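Local coordinates for activating signal cointegrator 1 complex subunit 2 (Homo sapiens, PDB 6YXQ), which binds polyubiquitinated proteins to bring the helicase subunit ASCC3 and the demethylase ALKBH3 to DNA damage, and helps rescue stalled ribosomes, at residues I326-L331 with A373-A378; R233-P238 with L243-D248; E61-V66 with V117-R122. One frame throughout, in Å; residues are numbered along the deposited sequence.

Contact 1: residues I326-L331 with A373-A378; sequences IFHIIL and ALFPVA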
# COMPACT_ATOMS: atom_id res chain seq x y z
N ILE B 326 -5.66 6.34 -20.07
CA ILE B 326 -5.34 4.94 -20.32
C ILE B 326 -5.32 4.67 -21.82
O ILE B 326 -4.37 4.06 -22.36
CB ILE B 326 -6.35 4.03 -19.60
CG1 ILE B 326 -6.17 4.13 -18.09
CG2 ILE B 326 -6.21 2.59 -20.04
CD1 ILE B 326 -7.29 3.52 -17.30
N PHE B 327 -6.38 5.10 -22.52
CA PHE B 327 -6.47 4.93 -23.97
C PHE B 327 -5.22 5.46 -24.66
O PHE B 327 -4.60 4.77 -25.49
CB PHE B 327 -7.72 5.64 -24.50
CG PHE B 327 -7.99 5.39 -25.96
CD1 PHE B 327 -7.33 6.12 -26.95
CD2 PHE B 327 -8.94 4.46 -26.36
CE1 PHE B 327 -7.59 5.91 -28.29
CE2 PHE B 327 -9.21 4.24 -27.70
CZ PHE B 327 -8.54 4.96 -28.67
N HIS B 328 -4.83 6.69 -24.32
CA HIS B 328 -3.69 7.28 -25.01
C HIS B 328 -2.38 6.59 -24.64
O HIS B 328 -1.49 6.48 -25.48
CB HIS B 328 -3.59 8.77 -24.73
CG HIS B 328 -2.52 9.43 -25.54
ND1 HIS B 328 -1.32 9.82 -25.00
CD2 HIS B 328 -2.47 9.74 -26.86
CE1 HIS B 328 -0.57 10.36 -25.95
NE2 HIS B 328 -1.24 10.32 -27.09
N ILE B 329 -2.24 6.14 -23.39
CA ILE B 329 -1.02 5.44 -22.99
C ILE B 329 -0.84 4.18 -23.83
O ILE B 329 0.25 3.91 -24.35
CB ILE B 329 -1.04 5.12 -21.48
CG1 ILE B 329 -0.86 6.39 -20.66
CG2 ILE B 329 0.03 4.13 -21.11
CD1 ILE B 329 -1.11 6.19 -19.18
N ILE B 330 -1.93 3.42 -24.01
CA ILE B 330 -1.86 2.20 -24.80
C ILE B 330 -1.55 2.52 -26.26
O ILE B 330 -0.68 1.89 -26.89
CB ILE B 330 -3.17 1.40 -24.68
CG1 ILE B 330 -3.44 1.01 -23.23
CG2 ILE B 330 -3.09 0.17 -25.54
CD1 ILE B 330 -4.76 0.34 -23.03
N LEU B 331 -2.28 3.48 -26.83
CA LEU B 331 -2.05 3.88 -28.21
C LEU B 331 -0.59 4.26 -28.43
O LEU B 331 0.06 3.76 -29.37
CB LEU B 331 -2.97 5.06 -28.56
CG LEU B 331 -2.99 5.46 -30.03
CD1 LEU B 331 -3.68 4.39 -30.87
CD2 LEU B 331 -3.68 6.81 -30.21
N ALA B 373 -10.63 16.27 -27.56
CA ALA B 373 -10.39 17.47 -26.77
C ALA B 373 -9.16 17.31 -25.89
O ALA B 373 -8.39 18.27 -25.72
CB ALA B 373 -11.62 17.79 -25.91
N LEU B 374 -8.94 16.11 -25.35
CA LEU B 374 -7.80 15.92 -24.44
C LEU B 374 -6.50 15.55 -25.16
O LEU B 374 -5.47 16.19 -24.94
CB LEU B 374 -8.13 14.87 -23.38
CG LEU B 374 -7.20 14.87 -22.17
CD1 LEU B 374 -7.33 16.15 -21.37
CD2 LEU B 374 -7.50 13.67 -21.29
N PHE B 375 -6.51 14.51 -26.00
CA PHE B 375 -5.38 14.12 -26.84
C PHE B 375 -5.79 14.28 -28.29
O PHE B 375 -6.35 13.34 -28.88
CB PHE B 375 -4.95 12.68 -26.58
CG PHE B 375 -4.68 12.35 -25.14
CD1 PHE B 375 -3.40 12.47 -24.62
CD2 PHE B 375 -5.69 11.88 -24.32
CE1 PHE B 375 -3.15 12.14 -23.31
CE2 PHE B 375 -5.44 11.56 -23.00
CZ PHE B 375 -4.17 11.69 -22.49
N PRO B 376 -5.54 15.43 -28.91
CA PRO B 376 -6.04 15.66 -30.28
C PRO B 376 -5.58 14.57 -31.25
O PRO B 376 -4.42 14.15 -31.24
CB PRO B 376 -5.45 17.03 -30.65
CG PRO B 376 -4.42 17.32 -29.62
CD PRO B 376 -4.86 16.61 -28.37
N VAL B 377 -6.53 14.11 -32.08
CA VAL B 377 -6.25 13.04 -33.03
C VAL B 377 -5.37 13.53 -34.17
O VAL B 377 -4.45 12.83 -34.61
CB VAL B 377 -7.57 12.45 -33.56
CG1 VAL B 377 -7.32 11.65 -34.82
CG2 VAL B 377 -8.25 11.58 -32.51
N ALA B 378 -5.64 14.75 -34.67
CA ALA B 378 -4.88 15.27 -35.81
C ALA B 378 -3.39 15.29 -35.53
O ALA B 378 -2.58 15.07 -36.44
CB ALA B 378 -5.36 16.68 -36.15
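His328 and Phe375 carry this contact by themselves, in an offset, nearly parallel stack: the ring centroids are 4.2 Å apart and the planes are inclined by 11°. The displacement is clear from what lies over each face. The CB of His328, not its imidazole, sits over the middle of the Phe375 ring, 3.5 Å from the centroid and almost straight above it, a CH-pi contact. The imidazole itself is shifted toward one rim of the phenyl ring, where CG of His328 is 3.3 Å from CD1 of Phe375 and ND1 of His328 is 3.4 Å from CE1 of Phe375. Both first torsions serve this overlap. In His328, CG is anti to the backbone N (chi1 -173°), which puts it beside the carbonyl carbon, with the imidazole turned nearly flat to the phenyl ring; in Phe375, CG is anti to the carbonyl carbon (chi1 -53°), carrying the phenyl ring across to meet it. No hydrogen bond joins the segments. Phe375 is where the chain leaves helical geometry after helix 365-374, and its ring ties that junction to helix 306-340. Beside the stack, Phe327 makes edge-to-face contacts with Phe367 and Tyr371, while Val377 and Leu331 both reach Phe358 of helix 348-359.

Contact 2: residues R233-P238 with L243-D248; sequences RGRLTP and LLELKD
Leu246 and Pro238, the two residues with most surface buried here, meet through the CD1 methyl of Leu246 and CB of Pro238, 4.0 Å apart. It is an apolar touch at the flank of the proline ring. In Leu246, CG is anti to the backbone N (chi1 171°), and the two methyls at the branch divide their work: CD1 faces the ring carbon, whereas CD2 is 4.2 Å from the carbonyl O of Pro238. The CA atoms of this pair, 6.4 Å apart, are the nearest between the segments. A second, polar link is made by Arg235 and Glu245, both partly exposed. NH2 of Arg235 forms a salt bridge with OE2 of Glu245 at 3.3 Å, and the guanidinium and carboxylate planes stand 65° apart, so the groups do not pair flat; of the carboxylate oxygens, OE2 makes the contact. A bend at chi3 (76°) turns the Arg235 end toward the helix. Its NH1 is held by Glu232, so the arginine spans two acids, and His215 of helix 193-216 packs on both Arg235 and Glu245. Pro238 is further covered by Ala297 of helix 279-300, and Leu246 by Leu312 of helix 306-340. With only four residues between the segments and no strand or helix in 233-238, this is a connecting loop folded back on the first turns of the helix it precedes, 243-266, within a largely helical fold.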
# COMPACT_ATOMS: atom_id res chain seq x y z
N ARG B 233 -31.89 -9.30 -14.86
CA ARG B 233 -33.21 -8.73 -15.12
C ARG B 233 -33.18 -7.23 -14.89
O ARG B 233 -32.78 -6.79 -13.81
CB ARG B 233 -34.27 -9.35 -14.20
CG ARG B 233 -34.76 -10.82 -14.39
CD ARG B 233 -35.68 -10.94 -15.58
NE ARG B 233 -34.80 -10.87 -16.74
CZ ARG B 233 -35.07 -10.18 -17.83
NH1 ARG B 233 -34.16 -10.12 -18.74
NH2 ARG B 233 -36.22 -9.53 -17.98
N GLY B 234 -33.64 -6.46 -15.89
CA GLY B 234 -33.74 -5.01 -15.88
C GLY B 234 -33.54 -4.29 -14.56
O GLY B 234 -34.45 -4.20 -13.74
N ARG B 235 -32.32 -3.82 -14.34
CA ARG B 235 -32.03 -2.94 -13.22
C ARG B 235 -32.28 -1.49 -13.62
O ARG B 235 -32.32 -1.14 -14.80
CB ARG B 235 -30.58 -3.10 -12.77
CG ARG B 235 -30.25 -4.46 -12.24
CD ARG B 235 -29.05 -4.38 -11.30
NE ARG B 235 -29.39 -3.83 -9.99
CZ ARG B 235 -29.32 -4.54 -8.86
NH1 ARG B 235 -28.96 -5.81 -8.90
NH2 ARG B 235 -29.63 -3.98 -7.70
N LEU B 236 -32.41 -0.64 -12.61
CA LEU B 236 -32.81 0.74 -12.84
C LEU B 236 -31.65 1.58 -13.36
O LEU B 236 -30.52 1.46 -12.91
CB LEU B 236 -33.34 1.35 -11.55
CG LEU B 236 -34.68 0.78 -11.11
CD1 LEU B 236 -35.03 1.28 -9.71
CD2 LEU B 236 -35.75 1.13 -12.13
N THR B 237 -31.97 2.44 -14.33
CA THR B 237 -30.99 3.39 -14.84
C THR B 237 -30.56 4.34 -13.72
O THR B 237 -31.26 4.47 -12.71
CB THR B 237 -31.57 4.16 -16.02
OG1 THR B 237 -32.64 5.00 -15.57
CG2 THR B 237 -32.08 3.20 -17.09
N PRO B 238 -29.41 5.00 -13.87
CA PRO B 238 -28.94 5.91 -12.81
C PRO B 238 -29.95 6.98 -12.42
O PRO B 238 -29.91 7.46 -11.28
CB PRO B 238 -27.67 6.53 -13.42
CG PRO B 238 -27.16 5.49 -14.35
CD PRO B 238 -28.36 4.74 -14.88
N LEU B 243 -29.96 6.29 -4.37
CA LEU B 243 -28.85 7.23 -4.46
C LEU B 243 -27.52 6.56 -4.16
O LEU B 243 -26.56 6.68 -4.92
CB LEU B 243 -29.08 8.40 -3.51
CG LEU B 243 -29.27 9.77 -4.16
CD1 LEU B 243 -29.51 10.84 -3.11
CD2 LEU B 243 -28.06 10.13 -5.02
N LEU B 244 -27.44 5.83 -3.04
CA LEU B 244 -26.16 5.30 -2.60
C LEU B 244 -25.77 4.01 -3.32
O LEU B 244 -24.62 3.59 -3.20
CB LEU B 244 -26.18 5.09 -1.09
CG LEU B 244 -26.40 6.41 -0.34
CD1 LEU B 244 -27.71 6.40 0.44
CD2 LEU B 244 -25.21 6.75 0.57
N GLU B 245 -26.69 3.39 -4.06
CA GLU B 245 -26.28 2.40 -5.06
C GLU B 245 -25.51 3.08 -6.19
O GLU B 245 -24.46 2.58 -6.64
CB GLU B 245 -27.50 1.66 -5.60
CG GLU B 245 -27.93 0.45 -4.79
CD GLU B 245 -28.96 -0.40 -5.51
OE1 GLU B 245 -29.94 0.16 -6.05
OE2 GLU B 245 -28.80 -1.64 -5.53
N LEU B 246 -26.02 4.23 -6.66
CA LEU B 246 -25.31 5.03 -7.65
C LEU B 246 -23.96 5.50 -7.11
O LEU B 246 -22.96 5.53 -7.83
CB LEU B 246 -26.17 6.23 -8.04
CG LEU B 246 -25.58 7.34 -8.91
CD1 LEU B 246 -25.26 6.79 -10.28
CD2 LEU B 246 -26.57 8.47 -9.01
N LYS B 247 -23.94 5.90 -5.83
CA LYS B 247 -22.69 6.30 -5.19
C LYS B 247 -21.68 5.16 -5.26
O LYS B 247 -20.51 5.37 -5.61
CB LYS B 247 -22.97 6.71 -3.74
CG LYS B 247 -21.77 7.22 -2.95
CD LYS B 247 -22.18 7.46 -1.50
CE LYS B 247 -21.01 7.95 -0.65
NZ LYS B 247 -21.44 8.21 0.76
N ASP B 248 -22.13 3.94 -4.96
CA ASP B 248 -21.22 2.79 -5.00
C ASP B 248 -20.74 2.53 -6.41
O ASP B 248 -19.57 2.20 -6.62
CB ASP B 248 -21.91 1.55 -4.43
CG ASP B 248 -21.71 1.42 -2.93
OD1 ASP B 248 -21.07 2.30 -2.33
OD2 ASP B 248 -22.20 0.42 -2.36

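Contact 3: residues E61-V66 with V117-R122; sequences ERATFV and VDMQKR
Helix-to-helix packing beside the ASCC3-binding surface brings Ala63 and Thr64 of helix 53-75 against the selenomethionine Met119 of helix 114-135. CG of Met119 lies 3.9 Å from CB of Ala63, an apolar contact that does not depend on the doubtful methyl CE, which is modelled too close to CA of Thr64. The Met119 chain starts with CG anti to the backbone N (chi1 -179°) and then bends at chi2 and chi3, crossing Thr64 at about a right angle. Within its own helix, OG1 of Thr64, set between the backbone N and the carbonyl carbon (chi1 79°), donates to O of Glu61 at 3.2 Å, and that same carbonyl accepts Phe65 N. A glycine in place of Thr64 would probably leave Glu61 O with one donor fewer and thin the side-chain cover next to Met119. On the partner subunit ASCC3, Asp32 and Arg37 form salt bridges with Arg62 and Glu61, and Phe175 makes a cation-pi contact with Lys121. Around this pairing, Arg122 bridges to Asp71, Met119 also touches Ala67 of helix 53-75, and Leu123 extends the packing of helix 114-135 onto Ala63 and Val66.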
# COMPACT_ATOMS: atom_id res chain seq x y z
N GLU B 61 -4.37 -0.61 18.44
CA GLU B 61 -3.75 -1.84 18.93
C GLU B 61 -3.26 -2.70 17.77
O GLU B 61 -2.07 -3.06 17.68
CB GLU B 61 -4.77 -2.61 19.79
CG GLU B 61 -4.17 -3.58 20.79
CD GLU B 61 -5.21 -4.49 21.42
OE1 GLU B 61 -5.13 -4.74 22.64
OE2 GLU B 61 -6.12 -4.95 20.69
N ARG B 62 -4.18 -3.04 16.85
CA ARG B 62 -3.81 -3.87 15.71
C ARG B 62 -2.67 -3.24 14.90
O ARG B 62 -1.68 -3.90 14.54
CB ARG B 62 -5.04 -4.10 14.83
CG ARG B 62 -4.97 -5.36 14.01
CD ARG B 62 -6.34 -5.70 13.45
NE ARG B 62 -6.53 -7.14 13.32
CZ ARG B 62 -7.25 -7.88 14.17
NH1 ARG B 62 -7.39 -9.18 13.97
NH2 ARG B 62 -7.85 -7.30 15.20
N ALA B 63 -2.79 -1.94 14.63
CA ALA B 63 -1.82 -1.27 13.79
C ALA B 63 -0.44 -1.23 14.43
O ALA B 63 0.56 -1.32 13.72
CB ALA B 63 -2.31 0.13 13.44
N THR B 64 -0.36 -1.11 15.77
CA THR B 64 0.97 -1.07 16.39
C THR B 64 1.62 -2.43 16.37
O THR B 64 2.85 -2.53 16.20
CB THR B 64 0.96 -0.53 17.84
OG1 THR B 64 0.54 -1.53 18.75
CG2 THR B 64 0.15 0.75 17.99
N PHE B 65 0.83 -3.50 16.54
CA PHE B 65 1.39 -4.82 16.29
C PHE B 65 2.04 -4.89 14.90
O PHE B 65 3.21 -5.27 14.76
CB PHE B 65 0.32 -5.89 16.43
CG PHE B 65 -0.06 -6.18 17.85
CD1 PHE B 65 0.92 -6.44 18.79
CD2 PHE B 65 -1.38 -6.20 18.24
CE1 PHE B 65 0.59 -6.72 20.09
CE2 PHE B 65 -1.72 -6.48 19.55
CZ PHE B 65 -0.74 -6.74 20.48
N VAL B 66 1.28 -4.49 13.87
CA VAL B 66 1.78 -4.59 12.50
C VAL B 66 3.05 -3.75 12.32
O VAL B 66 4.05 -4.21 11.75
CB VAL B 66 0.70 -4.18 11.49
CG1 VAL B 66 1.28 -4.13 10.08
CG2 VAL B 66 -0.46 -5.16 11.54
N VAL B 117 -3.12 9.37 12.12
CA VAL B 117 -2.43 9.87 10.93
C VAL B 117 -0.96 9.50 10.98
O VAL B 117 -0.39 9.02 10.00
CB VAL B 117 -2.64 11.40 10.82
CG1 VAL B 117 -1.72 11.99 9.74
CG2 VAL B 117 -4.11 11.71 10.55
N ASP B 118 -0.32 9.73 12.13
CA ASP B 118 1.09 9.40 12.30
C ASP B 118 1.33 7.90 12.11
O ASP B 118 2.27 7.49 11.42
CB ASP B 118 1.56 9.85 13.68
CG ASP B 118 1.56 11.37 13.82
OD1 ASP B 118 1.81 12.07 12.82
OD2 ASP B 118 1.30 11.85 14.95
N MSE B 119 0.48 7.08 12.71
CA MSE B 119 0.58 5.64 12.60
C MSE B 119 0.38 5.17 11.15
O MSE B 119 1.12 4.31 10.65
CB MSE B 119 -0.44 5.00 13.54
CG MSE B 119 -0.43 3.50 13.52
SE MSE B 119 1.40 2.92 13.67
CE MSE B 119 1.14 1.54 14.91
N GLN B 120 -0.60 5.76 10.47
CA GLN B 120 -0.83 5.42 9.07
C GLN B 120 0.38 5.76 8.22
O GLN B 120 0.75 5.00 7.32
CB GLN B 120 -2.07 6.15 8.57
CG GLN B 120 -3.37 5.48 8.97
CD GLN B 120 -3.88 4.54 7.92
OE1 GLN B 120 -3.61 3.33 7.95
NE2 GLN B 120 -4.63 5.08 6.97
N LYS B 121 1.02 6.90 8.48
CA LYS B 121 2.24 7.27 7.77
C LYS B 121 3.36 6.26 8.02
O LYS B 121 4.08 5.85 7.09
CB LYS B 121 2.69 8.67 8.19
CG LYS B 121 2.19 9.78 7.28
CD LYS B 121 2.35 11.15 7.92
CE LYS B 121 3.60 11.86 7.41
NZ LYS B 121 4.84 11.34 8.05
N ARG B 122 3.54 5.87 9.28
CA ARG B 122 4.52 4.84 9.62
C ARG B 122 4.29 3.59 8.79
O ARG B 122 5.22 3.06 8.16
CB ARG B 122 4.45 4.52 11.11
CG ARG B 122 5.43 5.29 11.99
CD ARG B 122 6.24 4.37 12.90
NE ARG B 122 5.39 3.63 13.84
CZ ARG B 122 5.76 2.50 14.44
NH1 ARG B 122 4.94 1.88 15.28
NH2 ARG B 122 6.96 1.97 14.20

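How the contacts relate
From the N terminus the contacts come as 3, 2, 1, strictly in series: each closes before the next opens, and none nests or crosses. Contact 3 closes a mostly helical span of 50 residues, joining helices 53-75 and 114-135. Contact 2 closes a mere four-residue gap where the loop after helix 193-216 enters helix 243-266. Contact 1 closes 41 residues, returning the end of helix 365-374 to helix 306-340. Contacts 1 and 3 lie on opposite sides of the chain's centre, their own centres about 41 Å apart. Although contacts 1 and 2 do not touch (nearest atoms about 16 Å apart), helix 306-340 carries one side of contact 1 and packs against contact 2, and helix 279-300 touches both.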